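Local coordinates for putative uncharacterized protein PH0242 (Pyrococcus horikoshii, PDB 3VU1), which belongs to the oligosaccharyltransferase AglB family, represented here by its C-terminal globular domain, a largely beta-stranded module that carries a calcium ion, at residues F250-F261 against H277-R288. Sequence-based numbering, arbitrary orientation.
Sequences FRPFAIYKIEDF and HTLRLYISAFGR. With CA (calcium ion), chain C.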
loop_
_atom_site.group_PDB
_atom_site.type_symbol
_atom_site.label_atom_id
_atom_site.label_comp_id
_atom_site.label_asym_id
_atom_site.label_seq_id
_atom_site.Cartn_x
_atom_site.Cartn_y
_atom_site.Cartn_z
ATOM N N PHE A 250 0.203 6.818 -2.024
ATOM C CA PHE A 250 -0.858 5.843 -2.166
ATOM C C PHE A 250 -1.979 6.457 -2.956
ATOM O O PHE A 250 -2.446 7.553 -2.630
ATOM C CB PHE A 250 -1.357 5.389 -0.813
ATOM C CG PHE A 250 -2.508 4.419 -0.865
ATOM C CD1 PHE A 250 -2.348 3.140 -1.413
ATOM C CD2 PHE A 250 -3.755 4.767 -0.314
ATOM C CE1 PHE A 250 -3.405 2.239 -1.420
ATOM C CE2 PHE A 250 -4.814 3.876 -0.339
ATOM C CZ PHE A 250 -4.635 2.612 -0.876
ATOM N N ARG A 251 -2.378 5.748 -4.015
ATOM C CA ARG A 251 -3.542 6.108 -4.799
ATOM C C ARG A 251 -4.428 4.906 -4.815
ATOM O O ARG A 251 -4.144 3.924 -5.518
ATOM C CB ARG A 251 -3.134 6.473 -6.202
ATOM C CG ARG A 251 -2.296 7.728 -6.280
ATOM C CD ARG A 251 -1.626 7.785 -7.625
ATOM N NE ARG A 251 -0.988 9.071 -7.847
ATOM C CZ ARG A 251 -0.296 9.376 -8.940
ATOM N NH1 ARG A 251 -0.168 8.494 -9.925
ATOM N NH2 ARG A 251 0.231 10.580 -9.055
ATOM N N PRO A 252 -5.487 4.944 -4.006
ATOM C CA PRO A 252 -6.383 3.773 -3.901
ATOM C C PRO A 252 -7.054 3.428 -5.251
ATOM O O PRO A 252 -7.261 2.243 -5.548
ATOM C CB PRO A 252 -7.410 4.183 -2.839
ATOM C CG PRO A 252 -7.321 5.686 -2.745
ATOM C CD PRO A 252 -5.935 6.094 -3.194
ATOM N N PHE A 253 -7.359 4.439 -6.062
ATOM C CA PHE A 253 -7.914 4.202 -7.415
ATOM C C PHE A 253 -6.984 4.729 -8.504
ATOM O O PHE A 253 -6.783 5.921 -8.655
ATOM C CB PHE A 253 -9.321 4.796 -7.542
ATOM C CG PHE A 253 -10.204 4.427 -6.403
ATOM C CD1 PHE A 253 -10.550 5.377 -5.433
ATOM C CD2 PHE A 253 -10.640 3.108 -6.246
ATOM C CE1 PHE A 253 -11.355 5.023 -4.349
ATOM C CE2 PHE A 253 -11.419 2.751 -5.158
ATOM C CZ PHE A 253 -11.775 3.712 -4.206
ATOM N N ALA A 254 -6.409 3.817 -9.256
ATOM C CA ALA A 254 -5.385 4.201 -10.201
ATOM C C ALA A 254 -5.561 3.513 -11.559
ATOM O O ALA A 254 -6.253 2.474 -11.686
ATOM C CB ALA A 254 -4.018 3.888 -9.635
ATOM N N ILE A 255 -4.918 4.111 -12.560
ATOM C CA ILE A 255 -4.897 3.574 -13.903
ATOM C C ILE A 255 -3.491 3.055 -14.145
ATOM O O ILE A 255 -2.525 3.807 -14.032
ATOM C CB ILE A 255 -5.267 4.662 -14.938
ATOM C CG1 ILE A 255 -6.742 5.006 -14.797
ATOM C CG2 ILE A 255 -4.897 4.200 -16.343
ATOM C CD1 ILE A 255 -7.184 6.236 -15.553
ATOM N N TYR A 256 -3.382 1.773 -14.477
ATOM C CA TYR A 256 -2.078 1.199 -14.715
ATOM C C TYR A 256 -1.645 1.091 -16.172
ATOM O O TYR A 256 -0.514 0.693 -16.435
ATOM C CB TYR A 256 -1.936 -0.157 -14.019
ATOM C CG TYR A 256 -2.830 -1.278 -14.484
ATOM C CD1 TYR A 256 -2.339 -2.280 -15.323
ATOM C CD2 TYR A 256 -4.159 -1.368 -14.063
ATOM C CE1 TYR A 256 -3.145 -3.333 -15.731
ATOM C CE2 TYR A 256 -4.977 -2.417 -14.467
ATOM C CZ TYR A 256 -4.455 -3.399 -15.284
ATOM O OH TYR A 256 -5.244 -4.433 -15.691
ATOM N N LYS A 257 -2.530 1.435 -17.104
ATOM C CA LYS A 257 -2.288 1.246 -18.544
ATOM C C LYS A 257 -3.385 2.012 -19.243
ATOM O O LYS A 257 -4.558 1.920 -18.845
ATOM C CB LYS A 257 -2.379 -0.236 -18.889
ATOM C CG LYS A 257 -1.954 -0.666 -20.286
ATOM C CD LYS A 257 -2.366 -2.127 -20.460
ATOM C CE LYS A 257 -1.748 -2.811 -21.663
ATOM N NZ LYS A 257 -0.535 -3.604 -21.317
ATOM N N ILE A 258 -3.005 2.833 -20.214
ATOM C CA ILE A 258 -3.962 3.525 -21.073
ATOM C C ILE A 258 -3.726 3.069 -22.526
ATOM O O ILE A 258 -2.557 2.948 -22.970
ATOM C CB ILE A 258 -3.746 5.033 -21.040
ATOM C CG1 ILE A 258 -3.841 5.566 -19.616
ATOM C CG2 ILE A 258 -4.721 5.737 -21.985
ATOM C CD1 ILE A 258 -3.840 7.089 -19.538
ATOM N N GLU A 259 -4.810 2.809 -23.265
ATOM C CA GLU A 259 -4.683 2.572 -24.721
ATOM C C GLU A 259 -5.418 3.630 -25.536
ATOM O O GLU A 259 -6.521 4.026 -25.202
ATOM C CB GLU A 259 -5.148 1.178 -25.115
ATOM C CG GLU A 259 -4.143 0.082 -24.849
ATOM C CD GLU A 259 -4.765 -1.312 -24.894
ATOM O OE1 GLU A 259 -4.040 -2.264 -25.236
ATOM O OE2 GLU A 259 -5.977 -1.479 -24.607
ATOM N N ASP A 260 -4.772 4.133 -26.576
ATOM C CA ASP A 260 -5.400 5.115 -27.483
ATOM C C ASP A 260 -5.882 4.316 -28.702
ATOM O O ASP A 260 -5.143 3.436 -29.198
ATOM C CB ASP A 260 -4.356 6.153 -27.909
ATOM C CG ASP A 260 -4.954 7.460 -28.388
ATOM O OD1 ASP A 260 -6.195 7.626 -28.310
ATOM O OD2 ASP A 260 -4.163 8.349 -28.825
ATOM N N PHE A 261 -7.106 4.570 -29.152
ATOM C CA PHE A 261 -7.568 3.932 -30.366
ATOM C C PHE A 261 -7.104 4.713 -31.611
ATOM O O PHE A 261 -7.662 5.740 -31.928
ATOM C CB PHE A 261 -9.093 3.740 -30.342
ATOM C CG PHE A 261 -9.580 2.753 -31.375
ATOM C CD1 PHE A 261 -10.431 3.161 -32.414
ATOM C CD2 PHE A 261 -9.143 1.407 -31.342
ATOM C CE1 PHE A 261 -10.876 2.242 -33.357
ATOM C CE2 PHE A 261 -9.577 0.495 -32.301
ATOM C CZ PHE A 261 -10.443 0.916 -33.307
ATOM N N HIS A 277 -9.765 11.771 -28.455
ATOM C CA HIS A 277 -9.225 10.450 -28.262
ATOM C C HIS A 277 -10.298 9.502 -27.830
ATOM O O HIS A 277 -11.284 9.880 -27.181
ATOM C CB HIS A 277 -8.153 10.471 -27.177
ATOM C CG HIS A 277 -6.884 11.192 -27.554
ATOM N ND1 HIS A 277 -5.807 10.539 -28.080
ATOM C CD2 HIS A 277 -6.507 12.539 -27.402
ATOM C CE1 HIS A 277 -4.786 11.427 -28.262
ATOM N NE2 HIS A 277 -5.217 12.650 -27.849
ATOM N N THR A 278 -10.113 8.241 -28.167
ATOM C CA THR A 278 -10.886 7.206 -27.546
ATOM C C THR A 278 -9.887 6.373 -26.773
ATOM O O THR A 278 -8.917 5.856 -27.339
ATOM C CB THR A 278 -11.679 6.397 -28.577
ATOM O OG1 THR A 278 -12.773 7.201 -29.008
ATOM C CG2 THR A 278 -12.262 5.128 -27.970
ATOM N N LEU A 279 -10.115 6.270 -25.471
ATOM C CA LEU A 279 -9.141 5.684 -24.561
ATOM C C LEU A 279 -9.745 4.498 -23.841
ATOM O O LEU A 279 -10.948 4.493 -23.510
ATOM C CB LEU A 279 -8.688 6.733 -23.542
ATOM C CG LEU A 279 -8.102 8.045 -24.060
ATOM C CD1 LEU A 279 -7.901 8.998 -22.895
ATOM C CD2 LEU A 279 -6.787 7.801 -24.795
ATOM N N ARG A 280 -8.916 3.487 -23.624
ATOM C CA ARG A 280 -9.261 2.386 -22.771
ATOM C C ARG A 280 -8.415 2.520 -21.514
ATOM O O ARG A 280 -7.178 2.423 -21.595
ATOM C CB ARG A 280 -9.007 1.043 -23.458
ATOM C CG ARG A 280 -9.708 -0.115 -22.742
ATOM C CD ARG A 280 -9.176 -1.465 -23.176
ATOM N NE ARG A 280 -9.920 -1.993 -24.312
ATOM C CZ ARG A 280 -9.376 -2.688 -25.311
ATOM N NH1 ARG A 280 -8.070 -2.947 -25.372
ATOM N NH2 ARG A 280 -10.152 -3.116 -26.273
ATOM N N LEU A 281 -9.072 2.777 -20.376
ATOM C CA LEU A 281 -8.407 2.901 -19.070
ATOM C C LEU A 281 -8.445 1.605 -18.238
ATOM O O LEU A 281 -9.519 1.061 -17.913
ATOM C CB LEU A 281 -9.028 4.065 -18.313
ATOM C CG LEU A 281 -9.304 5.259 -19.244
ATOM C CD1 LEU A 281 -10.039 6.360 -18.504
ATOM C CD2 LEU A 281 -8.037 5.824 -19.875
ATOM N N TYR A 282 -7.271 1.088 -17.920
ATOM C CA TYR A 282 -7.164 -0.131 -17.117
ATOM C C TYR A 282 -7.012 0.275 -15.660
ATOM O O TYR A 282 -6.019 0.883 -15.269
ATOM C CB TYR A 282 -5.972 -0.965 -17.549
ATOM C CG TYR A 282 -6.125 -1.616 -18.894
ATOM C CD1 TYR A 282 -6.019 -0.859 -20.073
ATOM C CD2 TYR A 282 -6.355 -2.998 -19.004
ATOM C CE1 TYR A 282 -6.149 -1.455 -21.317
ATOM C CE2 TYR A 282 -6.483 -3.607 -20.251
ATOM C CZ TYR A 282 -6.380 -2.830 -21.398
ATOM O OH TYR A 282 -6.495 -3.405 -22.634
ATOM N N ILE A 283 -8.015 -0.058 -14.864
ATOM C CA ILE A 283 -8.138 0.474 -13.519
ATOM C C ILE A 283 -7.707 -0.536 -12.463
ATOM O O ILE A 283 -8.080 -1.715 -12.506
ATOM C CB ILE A 283 -9.569 0.969 -13.277
ATOM C CG1 ILE A 283 -9.756 2.258 -14.091
ATOM C CG2 ILE A 283 -9.836 1.154 -11.788
ATOM C CD1 ILE A 283 -11.121 2.915 -14.009
ATOM N N SER A 284 -6.893 -0.071 -11.529
ATOM C CA SER A 284 -6.583 -0.852 -10.345
ATOM C C SER A 284 -7.211 -0.208 -9.110
ATOM O O SER A 284 -6.884 0.924 -8.773
ATOM C CB SER A 284 -5.079 -0.980 -10.195
ATOM O OG SER A 284 -4.776 -1.525 -8.940
ATOM N N ALA A 285 -8.154 -0.901 -8.476
ATOM C CA ALA A 285 -8.761 -0.416 -7.226
ATOM C C ALA A 285 -8.225 -1.216 -6.044
ATOM O O ALA A 285 -8.390 -2.455 -5.977
ATOM C CB ALA A 285 -10.282 -0.479 -7.280
ATOM N N PHE A 286 -7.576 -0.511 -5.122
ATOM C CA PHE A 286 -6.836 -1.177 -4.059
ATOM C C PHE A 286 -7.507 -1.184 -2.665
ATOM O O PHE A 286 -7.476 -0.194 -1.920
ATOM C CB PHE A 286 -5.407 -0.608 -3.946
ATOM C CG PHE A 286 -4.508 -1.464 -3.105
ATOM C CD1 PHE A 286 -3.785 -2.506 -3.682
ATOM C CD2 PHE A 286 -4.443 -1.272 -1.717
ATOM C CE1 PHE A 286 -2.976 -3.308 -2.902
ATOM C CE2 PHE A 286 -3.651 -2.082 -0.935
ATOM C CZ PHE A 286 -2.915 -3.099 -1.530
ATOM N N GLY A 287 -8.076 -2.315 -2.287
ATOM C CA GLY A 287 -8.649 -2.430 -0.957
ATOM C C GLY A 287 -10.085 -1.978 -0.777
ATOM O O GLY A 287 -10.752 -2.451 0.141
ATOM N N ARG A 288 -10.565 -1.048 -1.597
ATOM C CA ARG A 288 -11.988 -0.693 -1.568
ATOM C C ARG A 288 -12.632 -0.570 -2.953
ATOM O O ARG A 288 -11.973 -0.220 -3.938
ATOM C CB ARG A 288 -12.259 0.552 -0.705
ATOM C CG ARG A 288 -11.745 1.851 -1.270
ATOM C CD ARG A 288 -12.275 3.073 -0.524
ATOM N NE ARG A 288 -12.160 2.882 0.920
ATOM C CZ ARG A 288 -12.860 3.541 1.848
ATOM N NH1 ARG A 288 -13.737 4.481 1.505
ATOM N NH2 ARG A 288 -12.676 3.249 3.128
HETATM CA CA CA C . -7.537 -4.476 -6.717
#
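A classic beta bulge interrupts this antiparallel strand pair: Tyr256 and Lys257 together face Tyr282. Tyr256 N donates to Tyr282 O at 2.9 Å, and Tyr282 N returns a bond to Lys257 O. Tyr256 CG sits between its backbone N and carbonyl carbon (chi1 65°). This lays the ring over Tyr282, with Tyr282 CB 3.8 Å from the Tyr256 ring centroid. The edge of the Tyr282 ring is turned toward the face of Tyr256, an offset edge-to-face pair. Tyr256 OH bonds to Glu227. Lys257 runs alongside Tyr282, and its CD rests over the centre of that ring. Glu259 OE2 takes two bonds, from Arg280 NH1 at 2.7 Å in a salt bridge and from Tyr282 OH at 2.8 Å. They arrive from opposite faces of the carboxylate. Beyond them, His277 ND1 lies 2.9 Å from Asp260 OD1 and 2.8 Å from Asp260 OD2. Its bond to OD1 is the straighter, at 161°. His277 NE2 bonds to Ser273 O, so both ring nitrogens are held. Ile255, Ile258, Leu279, Leu281 and Ile283 pack on the other face from Tyr282. At the far end Ala285 O binds the calcium ion at 2.3 Å, and Glu76, His319 and Glu322 complete the site. The arrangement is that of a bulged antiparallel beta-sheet that supplies a backbone carbonyl to a calcium site.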